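Local structure of beta-gamma-crystallin (Geodia cydonium, 4IAU) at residues T87-V92 / G96-L101; N46-D49 / G54-W57. The protein is a calcium-binding member of the beta/gamma-crystallin family, built on the Greek key strand motif, whose biological role is not established. All blocks are in the same frame, centred on the assembly; numbering follows the deposited sequence.

Interaction 1 of 2, residues T87-V92 / G96-L101. With CA (calcium ion), chain B.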
# COMPACT_ATOMS: atom_id res chain seq x y z
N THR A 87 -3.84 1.77 -5.65
CA THR A 87 -4.07 0.59 -4.81
C THR A 87 -4.86 1.04 -3.57
O THR A 87 -4.55 2.07 -2.99
CB THR A 87 -2.77 -0.12 -4.40
OG1 THR A 87 -2.12 -0.59 -5.55
CG2 THR A 87 -2.99 -1.32 -3.51
N LEU A 88 -5.89 0.24 -3.24
CA LEU A 88 -6.75 0.44 -2.10
C LEU A 88 -6.41 -0.57 -1.00
O LEU A 88 -6.03 -1.70 -1.32
CB LEU A 88 -8.21 0.28 -2.50
CG LEU A 88 -8.64 1.13 -3.70
CD1 LEU A 88 -10.12 0.85 -3.98
CD2 LEU A 88 -8.40 2.59 -3.45
N TYR A 89 -6.61 -0.18 0.24
CA TYR A 89 -6.25 -1.01 1.39
C TYR A 89 -7.39 -1.05 2.39
O TYR A 89 -8.10 -0.05 2.62
CB TYR A 89 -4.99 -0.46 2.05
CG TYR A 89 -3.81 -0.43 1.15
CD1 TYR A 89 -2.95 -1.50 1.04
CD2 TYR A 89 -3.51 0.70 0.37
CE1 TYR A 89 -1.83 -1.47 0.20
CE2 TYR A 89 -2.42 0.74 -0.47
CZ TYR A 89 -1.58 -0.36 -0.55
OH TYR A 89 -0.50 -0.27 -1.41
N LYS A 90 -7.56 -2.22 3.00
CA LYS A 90 -8.65 -2.43 3.97
C LYS A 90 -8.45 -1.60 5.22
O LYS A 90 -9.41 -1.11 5.81
CB LYS A 90 -8.72 -3.90 4.33
CG LYS A 90 -9.85 -4.23 5.29
CD LYS A 90 -9.92 -5.69 5.64
CE LYS A 90 -11.09 -6.00 6.53
NZ LYS A 90 -11.08 -7.45 6.93
N HIS A 91 -7.21 -1.42 5.69
CA HIS A 91 -6.95 -0.70 6.94
C HIS A 91 -6.32 0.66 6.65
O HIS A 91 -5.77 0.89 5.56
CB HIS A 91 -6.07 -1.50 7.86
CG HIS A 91 -6.59 -2.82 8.22
ND1 HIS A 91 -7.91 -3.03 8.53
CD2 HIS A 91 -5.97 -3.99 8.29
CE1 HIS A 91 -8.07 -4.32 8.79
NE2 HIS A 91 -6.92 -4.94 8.67
N VAL A 92 -6.42 1.52 7.64
CA VAL A 92 -5.64 2.76 7.60
C VAL A 92 -4.16 2.40 7.46
O VAL A 92 -3.71 1.28 7.72
CB VAL A 92 -5.87 3.63 8.83
CG1 VAL A 92 -7.31 4.12 8.93
CG2 VAL A 92 -5.43 2.93 10.14
N GLY A 96 -3.56 -4.44 5.73
CA GLY A 96 -4.57 -5.44 5.40
C GLY A 96 -4.70 -5.72 3.93
O GLY A 96 -3.83 -5.42 3.10
N LYS A 97 -5.84 -6.31 3.57
CA LYS A 97 -6.11 -6.72 2.19
C LYS A 97 -5.98 -5.53 1.27
O LYS A 97 -6.53 -4.46 1.53
CB LYS A 97 -7.52 -7.29 2.13
CG LYS A 97 -7.88 -7.91 0.80
CD LYS A 97 -9.13 -8.71 0.77
CE LYS A 97 -9.06 -10.12 1.30
NZ LYS A 97 -9.89 -11.01 0.42
N GLU A 98 -5.29 -5.73 0.14
CA GLU A 98 -5.15 -4.70 -0.87
C GLU A 98 -5.92 -5.10 -2.15
O GLU A 98 -6.24 -6.27 -2.40
CB GLU A 98 -3.67 -4.45 -1.23
CG GLU A 98 -3.02 -5.58 -2.00
CD GLU A 98 -1.57 -5.37 -2.38
OE1 GLU A 98 -1.11 -4.20 -2.42
OE2 GLU A 98 -0.87 -6.38 -2.61
N LEU A 99 -6.18 -4.08 -2.96
CA LEU A 99 -6.83 -4.23 -4.25
C LEU A 99 -6.20 -3.24 -5.21
O LEU A 99 -6.20 -2.02 -4.98
CB LEU A 99 -8.33 -3.97 -4.15
CG LEU A 99 -9.08 -4.00 -5.46
CD1 LEU A 99 -9.09 -5.39 -6.06
CD2 LEU A 99 -10.48 -3.45 -5.24
N ASP A 100 -5.63 -3.74 -6.31
CA ASP A 100 -5.04 -2.93 -7.34
C ASP A 100 -6.09 -2.49 -8.37
O ASP A 100 -6.89 -3.29 -8.87
CB ASP A 100 -3.96 -3.71 -8.08
CG ASP A 100 -2.71 -3.98 -7.24
OD1 ASP A 100 -2.40 -3.15 -6.35
OD2 ASP A 100 -2.03 -4.97 -7.51
N LEU A 101 -6.05 -1.19 -8.70
CA LEU A 101 -6.86 -0.55 -9.70
C LEU A 101 -5.98 0.03 -10.78
O LEU A 101 -5.56 1.20 -10.73
CB LEU A 101 -7.75 0.58 -9.16
CG LEU A 101 -9.08 0.16 -8.53
CD1 LEU A 101 -8.95 -0.72 -7.30
CD2 LEU A 101 -9.93 1.36 -8.22
CA CA B . -11.46 -0.71 6.73
O HOH W 1 0.85 -2.65 -1.53
O HOH W 2 -12.50 -2.76 7.22

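Interaction 2 of 2, residues N46-D49 / G54-W57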
# COMPACT_ATOMS: atom_id res chain seq x y z
N ASN A 46 1.21 -10.18 7.88
CA ASN A 46 -0.05 -9.96 7.20
C ASN A 46 -0.40 -8.48 7.14
O ASN A 46 -1.58 -8.10 7.18
CB ASN A 46 -1.20 -10.82 7.77
CG ASN A 46 -0.76 -12.27 7.80
OD1 ASN A 46 -0.24 -12.83 6.83
ND2 ASN A 46 -0.90 -12.87 8.96
N TYR A 47 0.61 -7.64 7.01
CA TYR A 47 0.41 -6.23 6.67
C TYR A 47 -0.41 -5.55 7.74
O TYR A 47 -1.33 -4.76 7.48
CB TYR A 47 -0.16 -6.04 5.28
CG TYR A 47 0.46 -7.00 4.26
CD1 TYR A 47 1.82 -7.04 4.06
CD2 TYR A 47 -0.34 -7.92 3.57
CE1 TYR A 47 2.41 -7.94 3.19
CE2 TYR A 47 0.24 -8.82 2.68
CZ TYR A 47 1.63 -8.83 2.49
OH TYR A 47 2.27 -9.67 1.62
N ASN A 48 -0.04 -5.76 9.01
CA ASN A 48 -0.67 -5.07 10.14
C ASN A 48 -2.15 -5.39 10.24
O ASN A 48 -2.95 -4.60 10.73
CB ASN A 48 -0.41 -3.58 10.17
CG ASN A 48 1.00 -3.25 10.59
OD1 ASN A 48 1.74 -4.09 11.09
ND2 ASN A 48 1.38 -1.97 10.44
N ASP A 49 -2.52 -6.64 9.87
CA ASP A 49 -3.95 -6.97 9.98
C ASP A 49 -4.45 -6.95 11.42
O ASP A 49 -5.54 -6.45 11.68
CB ASP A 49 -4.21 -8.34 9.33
CG ASP A 49 -5.68 -8.59 9.11
OD1 ASP A 49 -6.37 -7.68 8.54
OD2 ASP A 49 -6.15 -9.67 9.50
N GLY A 54 -2.88 -0.13 12.75
CA GLY A 54 -2.40 0.79 13.74
C GLY A 54 -1.00 0.53 14.27
O GLY A 54 -0.47 1.41 14.98
N SER A 55 -0.37 -0.58 13.94
CA SER A 55 1.02 -0.83 14.28
C SER A 55 1.93 0.02 13.37
O SER A 55 1.47 0.76 12.51
CB SER A 55 1.33 -2.32 14.23
OG SER A 55 0.63 -3.01 15.22
N LEU A 56 3.24 -0.12 13.60
CA LEU A 56 4.17 0.69 12.84
C LEU A 56 4.25 0.22 11.39
O LEU A 56 4.07 -0.95 11.07
CB LEU A 56 5.57 0.67 13.47
CG LEU A 56 5.67 1.11 14.94
CD1 LEU A 56 7.05 0.89 15.45
CD2 LEU A 56 5.21 2.56 15.12
N TRP A 57 4.51 1.18 10.52
CA TRP A 57 4.62 0.98 9.10
C TRP A 57 5.50 2.03 8.51
O TRP A 57 5.63 3.13 9.06
CB TRP A 57 3.18 1.02 8.47
CG TRP A 57 2.60 2.40 8.62
CD1 TRP A 57 2.00 2.90 9.76
CD2 TRP A 57 2.64 3.47 7.67
NE1 TRP A 57 1.66 4.21 9.55
CE2 TRP A 57 2.03 4.59 8.29
CE3 TRP A 57 3.13 3.61 6.38
CZ2 TRP A 57 1.91 5.80 7.62
CZ3 TRP A 57 3.01 4.82 5.72
CH2 TRP A 57 2.39 5.89 6.36

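Interaction 1 of 2, residues T87-V92 / G96-L101
Thr87 and Asp100 lie side by side on one face of an antiparallel hairpin, and Thr87 OG1 donates to Asp100 OD1 at 2.7 Å, meeting the carboxylate oxygen on its anti side. The threonine hydroxyl sits beside its own backbone N (chi1 -63°), which leaves CG2 to lean 3.6 Å from Glu98 OE1. A valine in place of Thr87 lacks the hydroxyl and would probably leave both Asp100 OD1 and Thr81 OG1 without this partner. On the same face, Tyr89 CE1 packs 3.8 Å from Glu98 CB, ring and carboxylate planes 33° apart, and a water joins Tyr89 OH to Glu98 OE1. The other face is apolar, with Leu88 and Leu101 buried: Leu88 CD1 meets Leu101 CD1 at 3.9 Å, and Met159 of strand 158-161 touches both leucines. Between the faces, Leu88 and Leu99 form a hydrogen-bonded pair, with Leu88 N to Leu99 O nearly straight (174°). The loose side is where Lys90 and Lys97 touch through their CB atoms before their chains diverge towards solvent; Gly96, by contrast, is buried. Lys90 O binds calcium at 2.3 Å; Gly112 O, Ser114 OG, Asp154 OD1 and a water are further ligands of this beta/gamma-crystallin Greek key site.

Interaction 2 of 2, residues N46-D49 / G54-W57
Asn48 reaches across to the segment 54-57 with its amide, and ND2 donates to Leu56 O at 2.9 Å. The N-H points almost straight at the oxygen (171°), which lies in the plane of the amide; seen from the acceptor, however, the nitrogen stands well above the carbonyl plane, 59° out of it. The other branch, OD1, rests 3.6 Å from Ser55 CB, while Trp57 CB lies 4.0 Å from ND2. The amide thus fits into the bend of the backbone from Ser55 to Trp57. Its CG is turned beside the backbone N of Asn48 (chi1 -73°), and OD1 accepts a bond from Gln44 N, so both ends of the buried amide are engaged and its rotation is fixed. One shell further out, Gln43 OE1 takes the N-H of Leu56, and Ser51 OG bonds both Asn48 O and Ser55 N, tying the two segments together from the connection between them. Trp57 carries its indole away from the asparagine, to an edge-to-face meeting with Phe94. The contact therefore links the short, weakly bonded left-handed helical turn at 46-48, which follows strand 38-42, to the loop that leads into strand 57-61.

In the fold
Interaction 2 precedes interaction 1 in the chain, and their centres lie 13 Å apart, yet they touch directly. His91 NE2 and Asp49 OD1 are 2.8 Å apart, a probable hydrogen bond, and Gly96 N probably bonds to Tyr47 O at 2.9 Å. Both ends of the turn in the 87-92/96-101 hairpin are thus joined to the left-handed helical turn around Tyr47 and to Asp49 just after it. Arg77 adds a further tie, bonding Gly96 O and making a cation-pi contact with Tyr47. Calcium belongs to interaction 1, through Lys90 next to His91, whereas the Asn48 side chain of interaction 2 is about 12 Å from the ion.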